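Local coordinates for protein sugar phosphate isomerase/epimerase (Parabacteroides distasonis, PDB 3L23) that binds a magnesium ion in a xylose isomerase-like TIM barrel and probably acts as an isomerase or epimerase on sugar substrates, at residues A[98-107]-A[141-149]; A[197-207]-A[230-238]. All coordinates share one frame; numbering follows the deposited sequence. Where two conformers were deposited one is given.

Contact 1: residues A[98-107]-A[141-149]; sequences YSKEVTPKIM and LVCDIFNQA
Two consecutive outer helices of the TIM barrel, 103-119 and 136-155, pack where the loop before the first turns into it; the short axes of 103-107 and 141-149 run 10.6 Å apart at -36°. At the centre, Ile145 CD1 lies 3.6 Å from Tyr98 CD2 and Ile145 CG2 3.7 Å from Tyr98 CE2, the two methyls approaching the ring's CD2-CE2 bond obliquely, while Ile106 CD1 sits over the middle of a ring face. Val142 CG2 and Phe146 CE1 extend the apolar patch. Thr103 turns OG1 beside its backbone N (chi1 -66°), directing the hydroxyl to Ser99 O at 2.9 Å and setting it 3.5 Å from Ile145 CD1; CG2 meets Gln148 OE1. A valine in place of Thr103 would probably leave Ser99 O without this bond and the loop there less firmly tied. Selenomethionine Met107 brings CE to 3.4 Å from Ile145 O and SE against Gln148 CG. Leu141 CD2 rests on Ser99 CA at 3.8 Å. Tyr98 OH bonds Gln127 NE2. No hydrogen bond crosses: mainly apolar packing holds the two segments, while the Thr103-Ser99 bond and an ST motif (Val102 N to Ser99 OG) shape the loop.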
loop_
_atom_site.group_PDB
_atom_site.type_symbol
_atom_site.label_atom_id
_atom_site.label_comp_id
_atom_site.label_asym_id
_atom_site.label_seq_id
_atom_site.Cartn_x
_atom_site.Cartn_y
_atom_site.Cartn_z
ATOM N N TYR A 98 -4.913 -7.296 17.632
ATOM C CA TYR A 98 -6.319 -7.055 17.436
ATOM C C TYR A 98 -7.042 -7.913 18.466
ATOM O O TYR A 98 -6.567 -8.980 18.899
ATOM C CB TYR A 98 -6.721 -7.342 15.987
ATOM C CG TYR A 98 -6.361 -6.266 14.990
ATOM C CD1 TYR A 98 -5.372 -5.299 15.264
ATOM C CD2 TYR A 98 -6.995 -6.223 13.749
ATOM C CE1 TYR A 98 -5.044 -4.337 14.305
ATOM C CE2 TYR A 98 -6.688 -5.276 12.815
ATOM C CZ TYR A 98 -5.712 -4.327 13.099
ATOM O OH TYR A 98 -5.382 -3.372 12.193
ATOM N N SER A 99 -8.156 -7.406 18.937
ATOM C CA SER A 99 -8.961 -8.106 19.898
ATOM C C SER A 99 -10.336 -7.509 19.835
ATOM O O SER A 99 -10.518 -6.449 19.260
ATOM C CB SER A 99 -8.439 -7.931 21.335
ATOM O OG SER A 99 -8.508 -6.558 21.725
ATOM N N LYS A 100 -11.294 -8.185 20.451
ATOM C CA LYS A 100 -12.646 -7.658 20.496
ATOM C C LYS A 100 -12.619 -6.348 21.275
ATOM O O LYS A 100 -13.248 -5.366 20.874
ATOM C CB LYS A 100 -13.613 -8.695 21.089
ATOM C CG LYS A 100 -13.785 -9.889 20.126
ATOM C CD LYS A 100 -14.840 -10.911 20.554
ATOM C CE LYS A 100 -14.359 -11.767 21.670
ATOM N NZ LYS A 100 -15.345 -12.789 22.106
ATOM N N GLU A 101 -11.847 -6.323 22.359
ATOM C CA GLU A 101 -11.715 -5.146 23.215
ATOM C C GLU A 101 -11.222 -3.867 22.533
ATOM O O GLU A 101 -11.729 -2.791 22.868
ATOM C CB GLU A 101 -10.785 -5.445 24.397
ATOM C CG GLU A 101 -11.362 -6.421 25.414
ATOM N N VAL A 102 -10.244 -3.958 21.611
ATOM C CA VAL A 102 -9.687 -2.787 20.927
ATOM C C VAL A 102 -10.450 -2.429 19.661
ATOM O O VAL A 102 -10.145 -1.412 19.039
ATOM C CB VAL A 102 -8.180 -2.982 20.525
ATOM C CG1 VAL A 102 -8.037 -3.828 19.271
ATOM C CG2 VAL A 102 -7.441 -1.618 20.276
ATOM N N THR A 103 -11.441 -3.240 19.274
ATOM C CA THR A 103 -12.153 -2.999 18.031
ATOM C C THR A 103 -12.823 -1.601 17.987
ATOM O O THR A 103 -12.707 -0.924 16.993
ATOM C CB THR A 103 -13.132 -4.136 17.681
ATOM O OG1 THR A 103 -12.372 -5.319 17.406
ATOM C CG2 THR A 103 -13.950 -3.788 16.423
ATOM N N PRO A 104 -13.494 -1.179 19.058
ATOM C CA PRO A 104 -14.054 0.181 19.013
ATOM C C PRO A 104 -13.039 1.276 18.710
ATOM O O PRO A 104 -13.333 2.149 17.913
ATOM C CB PRO A 104 -14.666 0.342 20.407
ATOM C CG PRO A 104 -14.988 -1.043 20.840
ATOM C CD PRO A 104 -13.879 -1.882 20.294
ATOM N N LYS A 105 -11.842 1.189 19.294
ATOM C CA LYS A 105 -10.743 2.115 19.052
ATOM C C LYS A 105 -10.301 2.037 17.604
ATOM O O LYS A 105 -10.026 3.052 16.940
ATOM C CB LYS A 105 -9.601 1.756 19.996
ATOM C CG LYS A 105 -8.612 2.826 20.312
ATOM C CD LYS A 105 -8.299 2.756 21.829
ATOM N N ILE A 106 -10.189 0.815 17.087
ATOM C CA ILE A 106 -9.875 0.677 15.674
ATOM C C ILE A 106 -10.941 1.358 14.782
ATOM O O ILE A 106 -10.592 2.064 13.828
ATOM C CB ILE A 106 -9.718 -0.812 15.274
ATOM C CG1 ILE A 106 -8.498 -1.425 15.995
ATOM C CG2 ILE A 106 -9.589 -0.979 13.756
ATOM C CD1 ILE A 106 -8.357 -2.946 15.776
HETATM N N MSE A 107 -12.219 1.165 15.095
HETATM C CA MSE A 107 -13.285 1.759 14.283
HETATM C C MSE A 107 -13.307 3.296 14.419
HETATM O O MSE A 107 -13.623 3.994 13.452
HETATM C CB MSE A 107 -14.645 1.129 14.597
HETATM C CG MSE A 107 -14.680 -0.382 14.275
HETATM SE SE MSE A 107 -14.228 -0.818 12.500
HETATM C CE MSE A 107 -13.309 -2.557 12.924
ATOM N N LEU A 141 -10.333 -13.199 13.143
ATOM C CA LEU A 141 -10.715 -11.955 13.802
ATOM C C LEU A 141 -10.192 -10.749 13.056
ATOM O O LEU A 141 -10.918 -9.763 12.892
ATOM C CB LEU A 141 -10.240 -11.942 15.282
ATOM C CG LEU A 141 -10.658 -10.709 16.093
ATOM C CD1 LEU A 141 -12.194 -10.572 16.188
ATOM C CD2 LEU A 141 -10.083 -10.762 17.472
ATOM N N VAL A 142 -8.968 -10.827 12.536
ATOM C CA VAL A 142 -8.444 -9.725 11.749
ATOM C C VAL A 142 -9.319 -9.508 10.508
ATOM O O VAL A 142 -9.699 -8.350 10.164
ATOM C CB VAL A 142 -6.963 -9.941 11.375
ATOM C CG1 VAL A 142 -6.599 -9.026 10.210
ATOM C CG2 VAL A 142 -6.044 -9.747 12.601
ATOM N N CYS A 143 -9.687 -10.592 9.840
ATOM C CA CYS A 143 -10.579 -10.467 8.679
ATOM C C CYS A 143 -11.936 -9.810 9.006
ATOM O O CYS A 143 -12.411 -8.955 8.265
ATOM C CB CYS A 143 -10.823 -11.812 8.027
ATOM S SG CYS A 143 -9.336 -12.499 7.288
ATOM N N ASP A 144 -12.543 -10.194 10.120
ATOM C CA ASP A 144 -13.793 -9.599 10.532
ATOM C C ASP A 144 -13.622 -8.098 10.778
ATOM O O ASP A 144 -14.512 -7.305 10.455
ATOM C CB ASP A 144 -14.267 -10.253 11.826
ATOM C CG ASP A 144 -14.681 -11.691 11.644
ATOM O OD1 ASP A 144 -15.064 -12.058 10.514
ATOM O OD2 ASP A 144 -14.701 -12.435 12.655
ATOM N N ILE A 145 -12.484 -7.717 11.363
ATOM C CA ILE A 145 -12.199 -6.321 11.652
ATOM C C ILE A 145 -12.031 -5.561 10.314
ATOM O O ILE A 145 -12.538 -4.441 10.166
ATOM C CB ILE A 145 -10.979 -6.180 12.659
ATOM C CG1 ILE A 145 -11.429 -6.610 14.057
ATOM C CG2 ILE A 145 -10.360 -4.773 12.657
ATOM C CD1 ILE A 145 -10.280 -6.917 15.067
ATOM N N PHE A 146 -11.346 -6.146 9.348
ATOM C CA PHE A 146 -11.192 -5.507 8.038
ATOM C C PHE A 146 -12.565 -5.289 7.369
ATOM O O PHE A 146 -12.833 -4.229 6.762
ATOM C CB PHE A 146 -10.317 -6.351 7.118
ATOM C CG PHE A 146 -8.811 -6.388 7.481
ATOM C CD1 PHE A 146 -8.250 -5.580 8.463
ATOM C CD2 PHE A 146 -7.967 -7.206 6.743
ATOM C CE1 PHE A 146 -6.866 -5.655 8.750
ATOM C CE2 PHE A 146 -6.595 -7.260 7.006
ATOM C CZ PHE A 146 -6.060 -6.483 7.995
ATOM N N ASN A 147 -13.429 -6.306 7.458
ATOM C CA ASN A 147 -14.776 -6.209 6.872
ATOM C C ASN A 147 -15.537 -5.044 7.528
ATOM O O ASN A 147 -16.174 -4.251 6.847
ATOM C CB ASN A 147 -15.592 -7.497 7.055
ATOM C CG ASN A 147 -15.180 -8.610 6.123
ATOM O OD1 ASN A 147 -14.613 -8.376 5.049
ATOM N ND2 ASN A 147 -15.493 -9.834 6.508
ATOM N N GLN A 148 -15.450 -4.932 8.851
ATOM C CA GLN A 148 -16.170 -3.863 9.557
ATOM C C GLN A 148 -15.530 -2.504 9.259
ATOM O O GLN A 148 -16.247 -1.508 9.149
ATOM C CB GLN A 148 -16.200 -4.085 11.057
ATOM C CG GLN A 148 -17.121 -3.073 11.723
ATOM C CD GLN A 148 -17.266 -3.244 13.230
ATOM O OE1 GLN A 148 -16.601 -4.082 13.848
ATOM N NE2 GLN A 148 -18.124 -2.428 13.822
ATOM N N ALA A 149 -14.199 -2.448 9.142
ATOM C CA ALA A 149 -13.494 -1.195 8.776
ATOM C C ALA A 149 -14.020 -0.668 7.458
ATOM O O ALA A 149 -14.238 0.527 7.306
ATOM C CB ALA A 149 -11.951 -1.390 8.703
#

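Contact 2: residues A[197-207]-A[230-238]; sequences QIYDLMLKDTD and YMQKHPDRI
Tyr230 and Arg237 reach from the last turn of helix 227-233 and the turn after it to opposite ends of helix 198-205, each with polar bonds. The Tyr230 hydroxyl donates to Asp200 OD1 at 2.7 Å, on the syn side of a carboxylate nearly coplanar with the ring (16°). That same OD1 accepts from a water, which also lies 2.8 Å from His234 NE2 and so bridges the segments. The second oxygen, OD2, takes an N-H from Gln197 NE2 at 3.1 Å, arriving from above the carboxylate plane. Gln197, at the N-cap position, turns its OE1 to Asn225 ND2, so both ends of its amide are engaged. Between the two polar ends the packing is apolar: the edge of Tyr199 points at the face of Tyr230 in an offset edge-to-face pair (centroids 5.5 Å apart), and Leu203 CD1 makes a CH-pi contact over one face of His234, 3.8 Å from the ring centroid. Leu203 CD2, the other methyl, packs against Arg237 CB and lies over one face of its guanidinium. Arg237, folded back by bends at chi2 and chi3, turns its guanidinium edge to Leu203 O and Thr206, in the last helical turn and just beyond. NH1 gives a bent bond to Leu203 O at 2.9 Å, in the carbonyl plane on a lone pair, and NH2 a straighter one to Thr206 OG1 at 3.0 Å. Thr206 OG1 in turn donates to Met202 O at 2.6 Å, and NH2 also bonds Val211 O of strand 211-216. The buried arginine thus ties that turn to the barrel wall. Helix 198-205 leads into strand 211-216, and the turn after helix 227-233 into parallel strand 238-243, the repeated helix-to-strand connection of a TIM barrel.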
loop_
_atom_site.group_PDB
_atom_site.type_symbol
_atom_site.label_atom_id
_atom_site.label_comp_id
_atom_site.label_asym_id
_atom_site.label_seq_id
_atom_site.Cartn_x
_atom_site.Cartn_y
_atom_site.Cartn_z
ATOM N N GLN A 197 -1.137 -20.327 4.264
ATOM C CA GLN A 197 -0.559 -19.010 4.214
ATOM C C GLN A 197 -1.579 -17.994 4.725
ATOM O O GLN A 197 -2.756 -18.026 4.340
ATOM C CB GLN A 197 -0.111 -18.652 2.790
ATOM C CG GLN A 197 1.011 -19.580 2.282
ATOM C CD GLN A 197 1.563 -19.209 0.923
ATOM O OE1 GLN A 197 2.781 -19.277 0.713
ATOM N NE2 GLN A 197 0.672 -18.778 -0.000
ATOM N N ILE A 198 -1.112 -17.073 5.558
ATOM C CA ILE A 198 -1.988 -16.004 6.077
ATOM C C ILE A 198 -2.716 -15.275 4.967
ATOM O O ILE A 198 -3.911 -15.038 5.069
ATOM C CB ILE A 198 -1.202 -15.023 7.020
ATOM C CG1 ILE A 198 -0.791 -15.735 8.296
ATOM C CG2 ILE A 198 -2.048 -13.776 7.372
ATOM C CD1 ILE A 198 0.341 -15.038 9.043
ATOM N N TYR A 199 -2.025 -14.908 3.885
ATOM C CA TYR A 199 -2.667 -14.169 2.796
ATOM C C TYR A 199 -3.859 -14.930 2.189
ATOM O O TYR A 199 -4.893 -14.315 1.815
ATOM C CB TYR A 199 -1.616 -13.862 1.731
ATOM C CG TYR A 199 -1.948 -12.738 0.763
ATOM C CD1 TYR A 199 -1.996 -11.406 1.191
ATOM C CD2 TYR A 199 -2.213 -13.004 -0.579
ATOM C CE1 TYR A 199 -2.289 -10.386 0.303
ATOM C CE2 TYR A 199 -2.497 -11.977 -1.460
ATOM C CZ TYR A 199 -2.541 -10.695 -1.027
ATOM O OH TYR A 199 -2.842 -9.654 -1.881
ATOM N N ASP A 200 -3.698 -16.242 2.023
ATOM C CA ASP A 200 -4.805 -17.093 1.535
ATOM C C ASP A 200 -6.005 -17.068 2.470
ATOM O O ASP A 200 -7.134 -17.046 2.003
ATOM C CB ASP A 200 -4.314 -18.495 1.248
ATOM C CG ASP A 200 -3.296 -18.495 0.151
ATOM O OD1 ASP A 200 -3.465 -17.663 -0.752
ATOM O OD2 ASP A 200 -2.337 -19.274 0.175
ATOM N N LEU A 201 -5.768 -17.036 3.778
ATOM C CA LEU A 201 -6.841 -16.908 4.742
ATOM C C LEU A 201 -7.491 -15.525 4.632
ATOM O O LEU A 201 -8.713 -15.392 4.799
ATOM C CB LEU A 201 -6.344 -17.157 6.176
ATOM C CG LEU A 201 -5.727 -18.533 6.472
ATOM C CD1 LEU A 201 -5.113 -18.548 7.861
ATOM C CD2 LEU A 201 -6.757 -19.650 6.253
HETATM N N MSE A 202 -6.695 -14.489 4.345
HETATM C CA MSE A 202 -7.248 -13.139 4.225
HETATM C C MSE A 202 -8.182 -13.051 3.031
HETATM O O MSE A 202 -9.267 -12.471 3.124
HETATM C CB MSE A 202 -6.134 -12.087 4.121
HETATM C CG MSE A 202 -5.406 -11.863 5.439
HETATM SE SE MSE A 202 -4.068 -10.446 5.069
HETATM C CE MSE A 202 -3.531 -10.169 6.903
ATOM N N LEU A 203 -7.745 -13.600 1.908
ATOM C CA LEU A 203 -8.591 -13.682 0.705
ATOM C C LEU A 203 -9.865 -14.448 1.000
ATOM O O LEU A 203 -10.973 -14.001 0.674
ATOM C CB LEU A 203 -7.833 -14.356 -0.424
ATOM C CG LEU A 203 -6.742 -13.485 -1.059
ATOM C CD1 LEU A 203 -5.680 -14.385 -1.766
ATOM C CD2 LEU A 203 -7.299 -12.364 -1.985
ATOM N N LYS A 204 -9.734 -15.602 1.618
ATOM C CA LYS A 204 -10.915 -16.454 1.856
ATOM C C LYS A 204 -11.988 -15.824 2.742
ATOM O O LYS A 204 -13.206 -16.008 2.506
ATOM C CB LYS A 204 -10.476 -17.775 2.490
ATOM C CG LYS A 204 -11.593 -18.760 2.690
ATOM C CD LYS A 204 -11.101 -20.127 3.097
ATOM C CE LYS A 204 -10.474 -20.168 4.447
ATOM N NZ LYS A 204 -10.915 -21.481 5.062
ATOM N N ASP A 205 -11.548 -15.138 3.789
ATOM C CA ASP A 205 -12.423 -14.725 4.874
ATOM C C ASP A 205 -12.709 -13.235 4.962
ATOM O O ASP A 205 -13.317 -12.792 5.929
ATOM C CB ASP A 205 -11.840 -15.212 6.195
ATOM C CG ASP A 205 -11.928 -16.723 6.348
ATOM O OD1 ASP A 205 -12.899 -17.322 5.843
ATOM O OD2 ASP A 205 -11.048 -17.309 6.994
ATOM N N THR A 206 -12.311 -12.483 3.950
ATOM C CA THR A 206 -12.734 -11.088 3.792
ATOM C C THR A 206 -13.785 -11.086 2.679
ATOM O O THR A 206 -13.758 -11.923 1.786
ATOM C CB THR A 206 -11.615 -10.136 3.467
ATOM O OG1 THR A 206 -10.885 -10.588 2.319
ATOM C CG2 THR A 206 -10.692 -10.017 4.670
ATOM N N ASP A 207 -14.749 -10.196 2.804
ATOM C CA ASP A 207 -15.921 -10.096 1.907
ATOM C C ASP A 207 -15.451 -9.343 0.663
ATOM O O ASP A 207 -15.040 -8.191 0.775
ATOM C CB ASP A 207 -17.017 -9.336 2.643
ATOM C CG ASP A 207 -18.296 -9.185 1.855
ATOM O OD1 ASP A 207 -18.235 -9.148 0.605
ATOM O OD2 ASP A 207 -19.371 -9.088 2.519
ATOM N N TYR A 230 -1.099 -15.128 -8.436
ATOM C CA TYR A 230 -2.113 -14.512 -7.570
ATOM C C TYR A 230 -3.120 -13.677 -8.374
ATOM O O TYR A 230 -4.344 -13.765 -8.155
ATOM C CB TYR A 230 -1.487 -13.686 -6.423
ATOM C CG TYR A 230 -1.372 -14.528 -5.186
ATOM C CD1 TYR A 230 -2.461 -14.736 -4.365
ATOM C CD2 TYR A 230 -0.174 -15.185 -4.875
ATOM C CE1 TYR A 230 -2.365 -15.573 -3.232
ATOM C CE2 TYR A 230 -0.089 -16.006 -3.801
ATOM C CZ TYR A 230 -1.191 -16.219 -2.981
ATOM O OH TYR A 230 -1.052 -17.082 -1.901
HETATM N N MSE A 231 -2.625 -12.842 -9.278
HETATM C CA MSE A 231 -3.522 -12.070 -10.162
HETATM C C MSE A 231 -4.416 -12.995 -11.026
HETATM O O MSE A 231 -5.589 -12.706 -11.241
HETATM C CB MSE A 231 -2.726 -11.101 -11.063
HETATM C CG MSE A 231 -2.390 -9.799 -10.386
HETATM SE SE MSE A 231 -1.480 -8.598 -11.619
HETATM C CE MSE A 231 0.319 -9.378 -11.587
ATOM N N GLN A 232 -3.871 -14.104 -11.509
ATOM C CA GLN A 232 -4.671 -15.034 -12.332
ATOM C C GLN A 232 -5.733 -15.727 -11.500
ATOM O O GLN A 232 -6.853 -15.947 -11.965
ATOM C CB GLN A 232 -3.779 -16.065 -13.014
ATOM C CG GLN A 232 -2.873 -15.463 -14.102
ATOM C CD GLN A 232 -1.760 -16.420 -14.595
ATOM O OE1 GLN A 232 -1.688 -17.566 -14.177
ATOM N NE2 GLN A 232 -0.939 -15.956 -15.515
ATOM N N LYS A 233 -5.372 -16.091 -10.274
ATOM C CA LYS A 233 -6.301 -16.829 -9.384
ATOM C C LYS A 233 -7.356 -15.941 -8.754
ATOM O O LYS A 233 -8.504 -16.372 -8.588
ATOM C CB LYS A 233 -5.534 -17.561 -8.271
ATOM C CG LYS A 233 -4.824 -18.836 -8.693
ATOM N N HIS A 234 -6.991 -14.703 -8.413
ATOM C CA HIS A 234 -7.875 -13.767 -7.701
ATOM C C HIS A 234 -8.040 -12.430 -8.405
ATOM O O HIS A 234 -7.871 -11.356 -7.794
ATOM C CB HIS A 234 -7.329 -13.560 -6.261
ATOM C CG HIS A 234 -7.190 -14.831 -5.478
ATOM N ND1 HIS A 234 -8.262 -15.452 -4.881
ATOM C CD2 HIS A 234 -6.118 -15.626 -5.238
ATOM C CE1 HIS A 234 -7.864 -16.579 -4.309
ATOM N NE2 HIS A 234 -6.563 -16.695 -4.478
ATOM N N PRO A 235 -8.443 -12.459 -9.696
ATOM C CA PRO A 235 -8.578 -11.225 -10.481
ATOM C C PRO A 235 -9.668 -10.323 -9.932
ATOM O O PRO A 235 -9.654 -9.132 -10.190
ATOM C CB PRO A 235 -8.977 -11.736 -11.875
ATOM C CG PRO A 235 -9.542 -13.049 -11.675
ATOM C CD PRO A 235 -8.856 -13.641 -10.474
ATOM N N ASP A 236 -10.596 -10.885 -9.167
ATOM C CA ASP A 236 -11.668 -10.120 -8.526
ATOM C C ASP A 236 -11.245 -9.364 -7.246
ATOM O O ASP A 236 -11.997 -8.508 -6.760
ATOM C CB ASP A 236 -12.857 -11.045 -8.183
ATOM C CG ASP A 236 -12.478 -12.272 -7.284
ATOM O OD1 ASP A 236 -11.381 -12.910 -7.429
ATOM O OD2 ASP A 236 -13.362 -12.654 -6.459
ATOM N N ARG A 237 -10.092 -9.714 -6.685
ATOM C CA ARG A 237 -9.681 -9.191 -5.382
ATOM C C ARG A 237 -8.499 -8.234 -5.433
ATOM O O ARG A 237 -8.369 -7.369 -4.576
ATOM C CB ARG A 237 -9.285 -10.363 -4.479
ATOM C CG ARG A 237 -10.335 -11.463 -4.367
ATOM C CD ARG A 237 -11.699 -10.956 -3.907
ATOM N NE ARG A 237 -11.701 -10.152 -2.686
ATOM C CZ ARG A 237 -11.610 -10.622 -1.450
ATOM N NH1 ARG A 237 -11.457 -11.904 -1.206
ATOM N NH2 ARG A 237 -11.661 -9.787 -0.431
ATOM N N ILE A 238 -7.598 -8.424 -6.390
ATOM C CA ILE A 238 -6.372 -7.602 -6.447
ATOM C C ILE A 238 -6.611 -6.456 -7.415
ATOM O O ILE A 238 -6.683 -6.694 -8.620
ATOM C CB ILE A 238 -5.162 -8.445 -6.867
ATOM C CG1 ILE A 238 -4.904 -9.550 -5.812
ATOM C CG2 ILE A 238 -3.968 -7.500 -7.078
ATOM C CD1 ILE A 238 -4.047 -10.738 -6.301
HETATM O O HOH W 1 -5.640 -18.251 -2.317
#

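In the fold
Contacts 1 and 2 lie one after the other along the chain, their centres about 19 Å apart, and both belong to the helical layer outside the barrel strands. They meet where helix 136-155 borders the end of helix 198-205: Asn147 OD1 is 2.9 Å from Asp207 N, a probable hydrogen bond, and Cys143 CB lies 3.4 Å from Asp205 O. Helix 136-155 therefore carries contact 1 on one side and adjoins contact 2 on another. Neither contact supplies a ligand to the magnesium ion, which is bound by His165, Asp216, His242 and Glu275. The side chain of Phe146 is about 10 Å from that of His165, and that of Tyr199 about 11 Å from the magnesium ion.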